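Diacylglycerol O-acyltransferase (Marinobacter hydrocarbonoclasticus, PDB 6CHJ) probably transfers the acyl group of acyl-CoA to diacylglycerol, yielding triacylglycerol and CoA, and belongs to the wax ester synthase/diacylglycerol acyltransferase family. Local coordinates at residues 94-99 with 118-123; 102-107 with 237-242; 275-280 with 439-444; 314-319 with 327-332. All blocks are in the same frame, centred on the assembly; numbering follows the deposited sequence.

Contact 1. Residues 94-99 with 118-123; sequences RELLSF and HLIEGL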
loop_
_atom_site.group_PDB
_atom_site.type_symbol
_atom_site.label_atom_id
_atom_site.label_comp_id
_atom_site.label_asym_id
_atom_site.label_seq_id
_atom_site.Cartn_x
_atom_site.Cartn_y
_atom_site.Cartn_z
ATOM N N ARG B 94 -16.617 0.891 12.243
ATOM C CA ARG B 94 -15.262 0.604 12.696
ATOM C C ARG B 94 -14.449 -0.112 11.607
ATOM O O ARG B 94 -13.281 0.222 11.378
ATOM C CB ARG B 94 -15.292 -0.221 13.982
ATOM C CG ARG B 94 -13.913 -0.705 14.413
ATOM C CD ARG B 94 -13.731 -0.702 15.922
ATOM N NE ARG B 94 -14.965 -1.042 16.632
ATOM C CZ ARG B 94 -15.009 -1.629 17.827
ATOM N NH1 ARG B 94 -13.876 -1.957 18.449
ATOM N NH2 ARG B 94 -16.185 -1.894 18.397
ATOM N N GLU B 95 -15.062 -1.059 10.881
ATOM C CA GLU B 95 -14.321 -1.743 9.817
ATOM C C GLU B 95 -14.059 -0.819 8.618
ATOM O O GLU B 95 -12.963 -0.840 8.040
ATOM C CB GLU B 95 -15.054 -3.019 9.380
ATOM C CG GLU B 95 -14.941 -4.179 10.383
ATOM C CD GLU B 95 -15.701 -3.920 11.688
ATOM O OE1 GLU B 95 -15.116 -4.048 12.791
ATOM O OE2 GLU B 95 -16.901 -3.576 11.601
ATOM N N LEU B 96 -15.041 -0.006 8.222
ATOM C CA LEU B 96 -14.833 0.910 7.103
ATOM C C LEU B 96 -13.657 1.843 7.354
ATOM O O LEU B 96 -12.944 2.207 6.413
ATOM C CB LEU B 96 -16.072 1.749 6.858
ATOM C CG LEU B 96 -16.013 2.796 5.745
ATOM C CD1 LEU B 96 -15.695 2.187 4.375
ATOM C CD2 LEU B 96 -17.344 3.558 5.678
ATOM N N LEU B 97 -13.445 2.252 8.610
ATOM C CA LEU B 97 -12.385 3.204 8.879
ATOM C C LEU B 97 -11.037 2.512 8.913
ATOM O O LEU B 97 -10.041 3.118 8.505
ATOM C CB LEU B 97 -12.643 3.951 10.186
ATOM C CG LEU B 97 -13.925 4.799 10.201
ATOM C CD1 LEU B 97 -14.082 5.528 11.524
ATOM C CD2 LEU B 97 -14.008 5.779 9.037
ATOM N N SER B 98 -11.007 1.248 9.373
ATOM C CA SER B 98 -9.784 0.451 9.308
ATOM C C SER B 98 -9.355 0.246 7.876
ATOM O O SER B 98 -8.154 0.285 7.574
ATOM C CB SER B 98 -9.976 -0.903 9.977
ATOM O OG SER B 98 -10.740 -0.761 11.159
ATOM N N PHE B 99 -10.319 0.026 6.981
ATOM C CA PHE B 99 -9.978 -0.161 5.579
ATOM C C PHE B 99 -9.303 1.088 5.028
ATOM O O PHE B 99 -8.299 0.998 4.312
ATOM C CB PHE B 99 -11.218 -0.522 4.742
ATOM C CG PHE B 99 -10.948 -0.545 3.254
ATOM C CD1 PHE B 99 -10.571 -1.724 2.620
ATOM C CD2 PHE B 99 -10.988 0.636 2.498
ATOM C CE1 PHE B 99 -10.272 -1.734 1.250
ATOM C CE2 PHE B 99 -10.679 0.633 1.135
ATOM C CZ PHE B 99 -10.325 -0.561 0.507
ATOM N N HIS B 118 -11.642 3.151 -4.813
ATOM C CA HIS B 118 -11.917 1.900 -4.121
ATOM C C HIS B 118 -13.412 1.846 -3.812
ATOM O O HIS B 118 -13.905 2.581 -2.946
ATOM C CB HIS B 118 -11.077 1.800 -2.846
ATOM C CG HIS B 118 -9.604 1.649 -3.090
ATOM N ND1 HIS B 118 -8.886 0.554 -2.654
ATOM C CD2 HIS B 118 -8.712 2.459 -3.718
ATOM C CE1 HIS B 118 -7.619 0.690 -3.008
ATOM N NE2 HIS B 118 -7.488 1.837 -3.656
ATOM N N LEU B 119 -14.132 0.970 -4.510
ATOM C CA LEU B 119 -15.527 0.696 -4.205
ATOM C C LEU B 119 -15.589 -0.424 -3.171
ATOM O O LEU B 119 -15.168 -1.555 -3.441
ATOM C CB LEU B 119 -16.291 0.335 -5.479
ATOM C CG LEU B 119 -17.733 -0.184 -5.380
ATOM C CD1 LEU B 119 -18.606 0.882 -4.754
ATOM C CD2 LEU B 119 -18.272 -0.611 -6.771
ATOM N N ILE B 120 -16.135 -0.114 -1.999
ATOM C CA ILE B 120 -16.173 -1.023 -0.857
ATOM C C ILE B 120 -17.604 -1.524 -0.674
ATOM O O ILE B 120 -18.537 -0.722 -0.516
ATOM C CB ILE B 120 -15.676 -0.337 0.427
ATOM C CG1 ILE B 120 -14.303 0.341 0.206
ATOM C CG2 ILE B 120 -15.644 -1.338 1.584
ATOM C CD1 ILE B 120 -14.075 1.564 1.097
ATOM N N GLU B 121 -17.771 -2.846 -0.678
ATOM C CA GLU B 121 -19.018 -3.536 -0.376
ATOM C C GLU B 121 -18.889 -4.157 1.008
ATOM O O GLU B 121 -17.888 -3.969 1.704
ATOM C CB GLU B 121 -19.351 -4.599 -1.447
ATOM C CG GLU B 121 -18.597 -5.949 -1.305
ATOM C CD GLU B 121 -19.308 -7.144 -2.003
ATOM O OE1 GLU B 121 -20.111 -6.921 -2.934
ATOM O OE2 GLU B 121 -19.043 -8.317 -1.631
ATOM N N GLY B 122 -19.931 -4.881 1.420
ATOM C CA GLY B 122 -19.967 -5.494 2.734
ATOM C C GLY B 122 -20.367 -4.583 3.875
ATOM O O GLY B 122 -20.209 -4.970 5.036
ATOM N N LEU B 123 -20.863 -3.384 3.602
ATOM C CA LEU B 123 -21.344 -2.550 4.694
ATOM C C LEU B 123 -22.725 -3.035 5.130
ATOM O O LEU B 123 -23.485 -3.591 4.334
ATOM C CB LEU B 123 -21.372 -1.081 4.277
ATOM C CG LEU B 123 -19.995 -0.396 4.354
ATOM C CD1 LEU B 123 -19.099 -0.695 3.129
ATOM C CD2 LEU B 123 -20.141 1.094 4.569
#
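Aliphatic contacts between Leu96, Ile120 and Leu123 form one half of this buried seam, and the ring of Phe99 forms the other. The two methyls of Leu96 divide their work: CD1 meets Ile120 CD1 at 3.7 Å, while CD2 turns to Leu123 CD2, 3.9 Å away, beyond the bend at Gly122. Phe99 supplies the aromatic part. With its CG anti to the backbone N (chi1 172°), the ring swings out from the helix to meet Ile120, which comes from the opposite direction. Ile120 CG1 lies over one face of the Phe99 ring, 4.1 Å from its centroid, in a CH-pi contact offset toward the rim, and Ile120 CD1 packs 3.5 Å from Phe99 CD2. His118 ND1 lies at the edge of the same ring, near its plane and 3.6 Å from Phe99 CZ; the two rings meet obliquely, their planes at 63°. That imidazole is fixed by polar partners on both nitrogens, Glu85 at ND1 and Glu116 at NE2. Losing the ring to an alanine at Phe99 is likely to open a gap against Ile120 CG1 and CD1 and beside His118. The contact thus joins the helix to the second strand of the beta-alpha-beta unit made by strand 82-86, helix 93-105 and strand 115-121, with Leu87 touching Phe99, Ile120 and Leu123, and Ala129 of strand 127-135 lying against Leu96 and Ile120.

Contact 2. Residues 102-107 with 237-242; sequences AEHSHL and GSRRFA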
loop_
_atom_site.group_PDB
_atom_site.type_symbol
_atom_site.label_atom_id
_atom_site.label_comp_id
_atom_site.label_asym_id
_atom_site.label_seq_id
_atom_site.Cartn_x
_atom_site.Cartn_y
_atom_site.Cartn_z
ATOM N N ALA B 102 -5.603 1.539 6.465
ATOM C CA ALA B 102 -4.668 0.676 5.741
ATOM C C ALA B 102 -4.406 1.194 4.332
ATOM O O ALA B 102 -3.254 1.312 3.902
ATOM C CB ALA B 102 -5.221 -0.756 5.679
ATOM N N GLU B 103 -5.467 1.496 3.583
ATOM C CA GLU B 103 -5.275 1.871 2.190
ATOM C C GLU B 103 -4.596 3.242 2.060
ATOM O O GLU B 103 -3.772 3.441 1.162
ATOM C CB GLU B 103 -6.617 1.836 1.457
ATOM C CG GLU B 103 -6.471 1.831 -0.047
ATOM C CD GLU B 103 -5.546 0.714 -0.556
ATOM O OE1 GLU B 103 -5.697 -0.440 -0.102
ATOM O OE2 GLU B 103 -4.665 1.007 -1.405
ATOM N N HIS B 104 -4.896 4.188 2.965
ATOM C CA HIS B 104 -4.289 5.518 2.899
ATOM C C HIS B 104 -2.792 5.496 3.245
ATOM O O HIS B 104 -2.054 6.377 2.794
ATOM C CB HIS B 104 -5.041 6.478 3.836
ATOM C CG HIS B 104 -4.827 7.922 3.513
ATOM N ND1 HIS B 104 -5.420 8.536 2.429
ATOM C CD2 HIS B 104 -4.059 8.866 4.112
ATOM C CE1 HIS B 104 -5.025 9.798 2.370
ATOM N NE2 HIS B 104 -4.213 10.027 3.389
ATOM N N SER B 105 -2.333 4.516 4.041
ATOM C CA SER B 105 -0.904 4.339 4.325
ATOM C C SER B 105 -0.048 4.096 3.076
ATOM O O SER B 105 1.143 4.405 3.089
ATOM C CB SER B 105 -0.703 3.148 5.254
ATOM O OG SER B 105 -1.476 3.274 6.423
ATOM N N HIS B 106 -0.596 3.485 2.025
ATOM C CA HIS B 106 0.236 2.934 0.958
ATOM C C HIS B 106 0.658 4.001 -0.042
ATOM O O HIS B 106 -0.190 4.713 -0.600
ATOM C CB HIS B 106 -0.510 1.826 0.214
ATOM C CG HIS B 106 -0.981 0.722 1.103
ATOM N ND1 HIS B 106 -0.204 0.195 2.114
ATOM C CD2 HIS B 106 -2.166 0.067 1.156
ATOM C CE1 HIS B 106 -0.883 -0.747 2.740
ATOM N NE2 HIS B 106 -2.079 -0.838 2.185
ATOM N N LEU B 107 1.971 4.082 -0.274
ATOM C CA LEU B 107 2.537 4.843 -1.384
ATOM C C LEU B 107 1.875 4.490 -2.705
ATOM O O LEU B 107 1.608 3.318 -2.994
ATOM C CB LEU B 107 4.033 4.557 -1.507
ATOM C CG LEU B 107 4.985 5.292 -0.574
ATOM C CD1 LEU B 107 6.406 4.949 -0.969
ATOM C CD2 LEU B 107 4.756 6.816 -0.564
ATOM N N GLY B 237 4.878 5.381 8.593
ATOM C CA GLY B 237 3.987 5.453 7.459
ATOM C C GLY B 237 2.624 4.802 7.634
ATOM O O GLY B 237 1.864 4.731 6.660
ATOM N N SER B 238 2.285 4.315 8.824
ATOM C CA SER B 238 0.987 3.695 9.052
ATOM C C SER B 238 0.016 4.745 9.577
ATOM O O SER B 238 0.393 5.627 10.359
ATOM C CB SER B 238 1.084 2.514 10.026
ATOM O OG SER B 238 1.533 2.937 11.305
ATOM N N ARG B 239 -1.226 4.658 9.121
ATOM C CA ARG B 239 -2.219 5.686 9.349
ATOM C C ARG B 239 -3.362 5.127 10.172
ATOM O O ARG B 239 -3.654 3.934 10.127
ATOM C CB ARG B 239 -2.751 6.246 8.021
ATOM C CG ARG B 239 -1.690 6.997 7.213
ATOM C CD ARG B 239 -1.220 8.241 7.973
ATOM N NE ARG B 239 -0.094 8.907 7.326
ATOM C CZ ARG B 239 1.172 8.709 7.662
ATOM N NH1 ARG B 239 1.465 7.851 8.631
ATOM N NH2 ARG B 239 2.139 9.348 7.019
ATOM N N ARG B 240 -3.963 5.997 10.965
ATOM C CA ARG B 240 -5.243 5.750 11.597
ATOM C C ARG B 240 -6.174 6.865 11.161
ATOM O O ARG B 240 -5.846 8.050 11.327
ATOM C CB ARG B 240 -5.133 5.698 13.125
ATOM C CG ARG B 240 -5.848 4.491 13.720
ATOM C CD ARG B 240 -6.114 4.640 15.210
ATOM N NE ARG B 240 -6.757 3.457 15.772
ATOM C CZ ARG B 240 -8.022 3.108 15.538
ATOM N NH1 ARG B 240 -8.790 3.854 14.743
ATOM N NH2 ARG B 240 -8.526 2.011 16.096
ATOM N N PHE B 241 -7.310 6.480 10.576
ATOM C CA PHE B 241 -8.308 7.410 10.075
ATOM C C PHE B 241 -9.561 7.348 10.938
ATOM O O PHE B 241 -10.042 6.268 11.284
ATOM C CB PHE B 241 -8.676 7.104 8.630
ATOM C CG PHE B 241 -9.668 8.066 8.046
ATOM C CD1 PHE B 241 -9.426 9.434 8.076
ATOM C CD2 PHE B 241 -10.830 7.609 7.460
ATOM C CE1 PHE B 241 -10.332 10.325 7.525
ATOM C CE2 PHE B 241 -11.742 8.501 6.913
ATOM C CZ PHE B 241 -11.494 9.850 6.942
ATOM N N ALA B 242 -10.082 8.521 11.289
ATOM C CA ALA B 242 -11.275 8.644 12.124
ATOM C C ALA B 242 -12.117 9.763 11.545
ATOM O O ALA B 242 -11.640 10.898 11.407
ATOM C CB ALA B 242 -10.923 8.935 13.588
#
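Ser105, in the last turn of helix 93-105, points its hydroxyl at the backbone where strand 239-247 begins, and its CB rests 3.3 Å from Gly237 O. Its OG lies beside its own backbone N (chi1 -54°), which brings it 3.0 Å from the N of Arg239 to accept a markedly bent hydrogen bond, with an N-H...O angle of 135°. The same OG also bonds to Ser101 O one turn back, so a single buried hydroxyl ties the helix end to the strand start. Arg239 sends its CB toward the helix, and its aliphatic stem runs past the serine, CB 3.6 Å from Ser105 OG. Arg239 CG, set beside the backbone N by chi1 (-66°), comes to the edge of the His104 ring, near its plane, 4.3 Å from His104 CD2. Beyond it the chain bends at chi2, and the guanidinium folds back over the loop that leads into its strand: Arg239 NH1 donates to Ser238 O at 3.0 Å from above the carbonyl plane and also bonds Thr236 O, while NH2 is taken by Gln18 O. The His104 imidazole is likewise pinned, ND1 by the hydroxyl of Tyr131 and NE2 by Ser402 O. Gly237 N additionally bonds Asp109 of the second subunit, and the His106 ring stacks on His106 of that subunit, placing this junction beside the dimer interface. The helix belongs with one six-stranded mixed sheet and the strand edges another, an arrangement consistent with the two-sheet architecture of CoA-dependent acyltransferases.

Contact 3. Residues 275-280 with 439-444; sequences RTYLMN and LDYLEQ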
loop_
_atom_site.group_PDB
_atom_site.type_symbol
_atom_site.label_atom_id
_atom_site.label_comp_id
_atom_site.label_asym_id
_atom_site.label_seq_id
_atom_site.Cartn_x
_atom_site.Cartn_y
_atom_site.Cartn_z
ATOM N N ARG B 275 -7.444 18.567 23.747
ATOM C CA ARG B 275 -7.158 18.681 25.168
ATOM C C ARG B 275 -7.425 17.359 25.873
ATOM O O ARG B 275 -6.552 16.831 26.572
ATOM C CB ARG B 275 -7.998 19.819 25.766
ATOM C CG ARG B 275 -7.804 20.032 27.252
ATOM C CD ARG B 275 -8.716 21.132 27.773
ATOM N NE ARG B 275 -8.992 20.928 29.187
ATOM C CZ ARG B 275 -8.154 21.240 30.172
ATOM N NH1 ARG B 275 -6.995 21.822 29.905
ATOM N NH2 ARG B 275 -8.488 20.984 31.435
ATOM N N THR B 276 -8.618 16.797 25.679
ATOM C CA THR B 276 -8.936 15.521 26.308
ATOM C C THR B 276 -7.949 14.441 25.889
ATOM O O THR B 276 -7.481 13.655 26.728
ATOM C CB THR B 276 -10.362 15.091 25.952
ATOM O OG1 THR B 276 -11.247 16.214 26.034
ATOM C CG2 THR B 276 -10.848 13.999 26.917
ATOM N N TYR B 277 -7.609 14.392 24.590
ATOM C CA TYR B 277 -6.723 13.338 24.110
ATOM C C TYR B 277 -5.350 13.419 24.775
ATOM O O TYR B 277 -4.790 12.393 25.187
ATOM C CB TYR B 277 -6.599 13.389 22.586
ATOM C CG TYR B 277 -5.665 12.321 22.079
ATOM C CD1 TYR B 277 -6.146 11.057 21.739
ATOM C CD2 TYR B 277 -4.297 12.549 21.987
ATOM C CE1 TYR B 277 -5.294 10.055 21.294
ATOM C CE2 TYR B 277 -3.433 11.548 21.551
ATOM C CZ TYR B 277 -3.939 10.310 21.205
ATOM O OH TYR B 277 -3.091 9.324 20.780
ATOM N N LEU B 278 -4.788 14.626 24.900
ATOM C CA LEU B 278 -3.439 14.740 25.441
ATOM C C LEU B 278 -3.415 14.578 26.953
ATOM O O LEU B 278 -2.439 14.058 27.509
ATOM C CB LEU B 278 -2.824 16.080 25.035
ATOM C CG LEU B 278 -2.501 16.183 23.544
ATOM C CD1 LEU B 278 -2.308 17.637 23.116
ATOM C CD2 LEU B 278 -1.278 15.359 23.230
ATOM N N MET B 279 -4.465 15.011 27.644
ATOM C CA MET B 279 -4.558 14.686 29.061
ATOM C C MET B 279 -4.601 13.181 29.247
ATOM O O MET B 279 -3.779 12.609 29.976
ATOM C CB MET B 279 -5.784 15.347 29.678
ATOM C CG MET B 279 -5.654 16.853 29.765
ATOM S SD MET B 279 -7.011 17.573 30.682
ATOM C CE MET B 279 -8.376 17.354 29.538
ATOM N N ASN B 280 -5.517 12.516 28.528
ATOM C CA ASN B 280 -5.624 11.067 28.606
ATOM C C ASN B 280 -4.289 10.375 28.354
ATOM O O ASN B 280 -4.047 9.296 28.904
ATOM C CB ASN B 280 -6.686 10.583 27.628
ATOM C CG ASN B 280 -8.083 10.569 28.239
ATOM O OD1 ASN B 280 -8.565 9.527 28.672
ATOM N ND2 ASN B 280 -8.738 11.722 28.266
ATOM N N LEU B 439 -13.039 11.129 18.263
ATOM C CA LEU B 439 -14.429 11.329 17.849
ATOM C C LEU B 439 -15.339 11.528 19.058
ATOM O O LEU B 439 -16.202 12.411 19.061
ATOM C CB LEU B 439 -14.907 10.136 17.019
ATOM C CG LEU B 439 -14.181 9.897 15.701
ATOM C CD1 LEU B 439 -14.871 8.792 14.893
ATOM C CD2 LEU B 439 -14.108 11.213 14.924
ATOM N N ASP B 440 -15.174 10.700 20.088
ATOM C CA ASP B 440 -15.943 10.900 21.307
ATOM C C ASP B 440 -15.513 12.173 22.013
ATOM O O ASP B 440 -16.349 12.851 22.617
ATOM C CB ASP B 440 -15.781 9.708 22.246
ATOM C CG ASP B 440 -16.016 8.387 21.556
ATOM O OD1 ASP B 440 -17.124 8.186 21.008
ATOM O OD2 ASP B 440 -15.084 7.556 21.553
ATOM N N TYR B 441 -14.230 12.535 21.908
ATOM C CA TYR B 441 -13.749 13.747 22.563
ATOM C C TYR B 441 -14.268 14.996 21.862
ATOM O O TYR B 441 -14.563 16.003 22.520
ATOM C CB TYR B 441 -12.221 13.751 22.623
ATOM C CG TYR B 441 -11.615 12.565 23.356
ATOM C CD1 TYR B 441 -12.386 11.775 24.209
ATOM C CD2 TYR B 441 -10.262 12.245 23.202
ATOM C CE1 TYR B 441 -11.836 10.699 24.884
ATOM C CE2 TYR B 441 -9.703 11.165 23.876
ATOM C CZ TYR B 441 -10.504 10.392 24.713
ATOM O OH TYR B 441 -9.967 9.314 25.379
ATOM N N LEU B 442 -14.394 14.957 20.532
ATOM C CA LEU B 442 -15.053 16.066 19.845
ATOM C C LEU B 442 -16.503 16.173 20.287
ATOM O O LEU B 442 -17.009 17.276 20.539
ATOM C CB LEU B 442 -14.992 15.898 18.327
ATOM C CG LEU B 442 -13.667 15.985 17.572
ATOM C CD1 LEU B 442 -13.754 15.203 16.235
ATOM C CD2 LEU B 442 -13.243 17.427 17.343
ATOM N N GLU B 443 -17.186 15.030 20.386
ATOM C CA GLU B 443 -18.605 15.043 20.702
ATOM C C GLU B 443 -18.818 15.511 22.135
ATOM O O GLU B 443 -19.737 16.285 22.415
ATOM C CB GLU B 443 -19.201 13.647 20.438
ATOM C CG GLU B 443 -20.566 13.366 21.079
ATOM C CD GLU B 443 -21.680 14.295 20.579
ATOM O OE1 GLU B 443 -21.612 14.762 19.419
ATOM O OE2 GLU B 443 -22.630 14.558 21.353
ATOM N N GLN B 444 -17.929 15.106 23.037
ATOM C CA GLN B 444 -17.985 15.567 24.410
ATOM C C GLN B 444 -17.703 17.074 24.499
ATOM O O GLN B 444 -18.321 17.786 25.309
ATOM C CB GLN B 444 -16.994 14.742 25.237
ATOM C CG GLN B 444 -16.888 15.109 26.717
ATOM C CD GLN B 444 -15.547 14.736 27.320
ATOM O OE1 GLN B 444 -14.686 14.164 26.640
ATOM N NE2 GLN B 444 -15.355 15.063 28.597
HETATM O O HOH W 1 -13.341 16.568 24.728
#
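Two helices, 262-280 and 437-453, pack against each other here through Tyr441, which lays its ring along Thr276 and Tyr277; the short segments run at 126° with their axes 9.6 Å apart. Thr276 CG2 sits almost squarely above the centre of the Tyr441 ring, 3.8 Å from the centroid, a close CH-pi contact. This methyl lies anti to the backbone N of Thr276, and OG1 (chi1 -43°) is turned back to Ala272 O, which puts the methyl over the ring. Next to it, Tyr277 CB approaches Tyr441 CD2 at 3.9 Å. At the phenol end, Tyr441 OH lies near the amide of Asn280, whose plane is turned 26° from the ring. That amide is anchored to its own helix: Asn280 ND2 donates a fairly straight bond of 2.8 Å to Thr276 O, which also accepts the backbone N of Asn280 from its other face. A water joins the two helices, bonded to Thr276 OG1 and donating to Tyr441 O at 2.6 Å, with a weak third bond to Gln444 OE1. On the buried side, Leu442 reaches Met269 and Ala273 of helix 262-280, Phe423 and Leu425 of strand 420-428, and Trp246 of strand 239-247, while Tyr277 OH bonds Pro433 O in the loop before helix 437-453.

Contact 4. Residues 314-319 with 327-332; sequences SLHTDV and LKIHHG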
loop_
_atom_site.group_PDB
_atom_site.type_symbol
_atom_site.label_atom_id
_atom_site.label_comp_id
_atom_site.label_asym_id
_atom_site.label_seq_id
_atom_site.Cartn_x
_atom_site.Cartn_y
_atom_site.Cartn_z
ATOM N N SER B 314 -4.298 30.209 18.537
ATOM C CA SER B 314 -4.156 29.446 19.763
ATOM C C SER B 314 -5.412 28.629 19.998
ATOM O O SER B 314 -6.530 29.133 19.852
ATOM C CB SER B 314 -3.920 30.374 20.955
ATOM O OG SER B 314 -4.332 29.761 22.172
ATOM N N LEU B 315 -5.224 27.359 20.369
ATOM C CA LEU B 315 -6.365 26.522 20.711
ATOM C C LEU B 315 -6.745 26.606 22.186
ATOM O O LEU B 315 -7.837 26.144 22.551
ATOM C CB LEU B 315 -6.081 25.070 20.307
ATOM C CG LEU B 315 -6.056 24.903 18.776
ATOM C CD1 LEU B 315 -5.850 23.471 18.365
ATOM C CD2 LEU B 315 -7.310 25.457 18.150
ATOM N N HIS B 316 -5.882 27.190 23.033
ATOM C CA HIS B 316 -6.178 27.414 24.458
ATOM C C HIS B 316 -6.481 26.105 25.175
ATOM O O HIS B 316 -7.439 26.011 25.940
ATOM C CB HIS B 316 -7.348 28.386 24.652
ATOM C CG HIS B 316 -7.045 29.777 24.212
ATOM N ND1 HIS B 316 -7.621 30.341 23.096
ATOM C CD2 HIS B 316 -6.220 30.718 24.731
ATOM C CE1 HIS B 316 -7.159 31.570 22.943
ATOM N NE2 HIS B 316 -6.308 31.821 23.921
ATOM N N THR B 317 -5.662 25.093 24.921
ATOM C CA THR B 317 -5.823 23.801 25.568
ATOM C C THR B 317 -5.398 23.816 27.024
ATOM O O THR B 317 -5.490 22.783 27.686
ATOM C CB THR B 317 -5.041 22.747 24.784
ATOM O OG1 THR B 317 -3.686 23.198 24.601
ATOM C CG2 THR B 317 -5.702 22.568 23.442
ATOM N N ASP B 318 -4.949 24.953 27.532
ATOM C CA ASP B 318 -4.656 25.136 28.949
ATOM C C ASP B 318 -5.859 25.631 29.737
ATOM O O ASP B 318 -5.770 25.758 30.961
ATOM C CB ASP B 318 -3.497 26.124 29.108
ATOM C CG ASP B 318 -3.886 27.535 28.711
ATOM O OD1 ASP B 318 -3.481 28.491 29.408
ATOM O OD2 ASP B 318 -4.613 27.696 27.712
ATOM N N VAL B 319 -6.971 25.930 29.065
ATOM C CA VAL B 319 -8.187 26.443 29.692
ATOM C C VAL B 319 -9.124 25.274 29.977
ATOM O O VAL B 319 -9.291 24.385 29.135
ATOM C CB VAL B 319 -8.864 27.487 28.779
ATOM C CG1 VAL B 319 -10.125 28.059 29.421
ATOM C CG2 VAL B 319 -7.869 28.589 28.368
ATOM N N LEU B 327 -14.655 31.148 23.842
ATOM C CA LEU B 327 -14.603 32.598 23.625
ATOM C C LEU B 327 -13.175 33.118 23.471
ATOM O O LEU B 327 -12.925 33.987 22.626
ATOM C CB LEU B 327 -15.313 33.339 24.757
ATOM C CG LEU B 327 -16.745 32.869 24.974
ATOM C CD1 LEU B 327 -17.198 33.299 26.359
ATOM C CD2 LEU B 327 -17.659 33.394 23.883
ATOM N N LYS B 328 -12.226 32.606 24.261
ATOM C CA LYS B 328 -10.828 32.942 23.998
ATOM C C LYS B 328 -10.406 32.507 22.596
ATOM O O LYS B 328 -9.579 33.178 21.967
ATOM C CB LYS B 328 -9.909 32.318 25.050
ATOM C CG LYS B 328 -10.230 32.731 26.474
ATOM C CD LYS B 328 -8.973 32.854 27.319
ATOM C CE LYS B 328 -9.314 32.994 28.799
ATOM N NZ LYS B 328 -8.139 32.703 29.680
ATOM N N ILE B 329 -10.961 31.395 22.091
ATOM C CA ILE B 329 -10.706 30.993 20.707
ATOM C C ILE B 329 -11.370 31.973 19.747
ATOM O O ILE B 329 -10.771 32.384 18.744
ATOM C CB ILE B 329 -11.183 29.542 20.456
ATOM C CG1 ILE B 329 -10.262 28.526 21.142
ATOM C CG2 ILE B 329 -11.256 29.241 18.963
ATOM C CD1 ILE B 329 -10.916 27.173 21.436
ATOM N N HIS B 330 -12.609 32.371 20.045
ATOM C CA HIS B 330 -13.355 33.239 19.141
ATOM C C HIS B 330 -12.647 34.580 18.956
ATOM O O HIS B 330 -12.354 34.990 17.824
ATOM C CB HIS B 330 -14.779 33.434 19.670
ATOM C CG HIS B 330 -15.436 34.696 19.204
ATOM N ND1 HIS B 330 -16.185 35.495 20.041
ATOM C CD2 HIS B 330 -15.474 35.288 17.985
ATOM C CE1 HIS B 330 -16.646 36.531 19.362
ATOM N NE2 HIS B 330 -16.220 36.433 18.114
ATOM N N HIS B 331 -12.364 35.278 20.066
ATOM C CA HIS B 331 -11.684 36.564 19.964
ATOM C C HIS B 331 -10.272 36.400 19.430
ATOM O O HIS B 331 -9.791 37.260 18.678
ATOM C CB HIS B 331 -11.678 37.278 21.327
ATOM C CG HIS B 331 -13.018 37.814 21.732
ATOM N ND1 HIS B 331 -13.652 37.435 22.898
ATOM C CD2 HIS B 331 -13.856 38.678 21.109
ATOM C CE1 HIS B 331 -14.821 38.050 22.978
ATOM N NE2 HIS B 331 -14.970 38.809 21.906
ATOM N N GLY B 332 -9.604 35.297 19.785
ATOM C CA GLY B 332 -8.252 35.094 19.308
ATOM C C GLY B 332 -8.172 34.984 17.798
ATOM O O GLY B 332 -7.194 35.428 17.191
#
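This is a local contact in a beta-to-alpha connection: the loop after edge strand 310-314 folds back on helix 322-338, with His316 laid over the backbone and CB of Lys328. The chain turns sharply at His316, whose backbone takes the left-handed helical conformation, and a type I turn runs from there to Val319, closed by Val319 N to His316 O. His316 CG lies anti to its carbonyl carbon (chi1 -67°), which turns the ring onto the helix. There the imidazole is sandwiched. Lys328 CB stands over the centre of one face in a CH-pi contact, 3.6 Å from the centroid, and Ser314 OG, which accepts a weak bond from His316 N, lies above the opposite face. Ile329 CG1 comes at the edge in the plane of the ring, 3.8 Å from His316 ND1. The end of Ile329, CD1, meets Leu315 O at 3.4 Å. His316 CE1 comes within 3.1 Å of Lys328 O, the carbonyl that also accepts Gly332 N inside the helix. With a serine replacing His316, a gap would probably open between Ser314 OG and Lys328 CB, and Ile329 CG1 would lose the ring edge. Lys328 NZ leads away to a salt bridge with Glu324. The histidine is therefore held by the lysine's hydrocarbon root and not by its charge; between 314-319 and 327-332 the hold is van der Waals and CH-pi, while Val319 O is bonded further back on the helix, by Arg325.

Contacts 1 and 2 are buried and share helix 93-105, the first using its earlier turns against strand 115-121 of one sheet, the second its C-terminal end against the edge strand of the other; Leu97 bridges them by packing on Phe241 and Ala242. Contact 3 lies at the surface and contact 4 is partly buried, and the Arg275 guanidinium joins them, NH1 probably bonding Thr317 O. Ala242 packs on Leu439, linking contact 2 to contact 3. Chemistry follows place: contact 1 is largely apolar and aromatic, contact 2 hinges on a buried serine bond, contact 3 mixes CH-pi packing with a water bridge, and contact 4 clamps one imidazole.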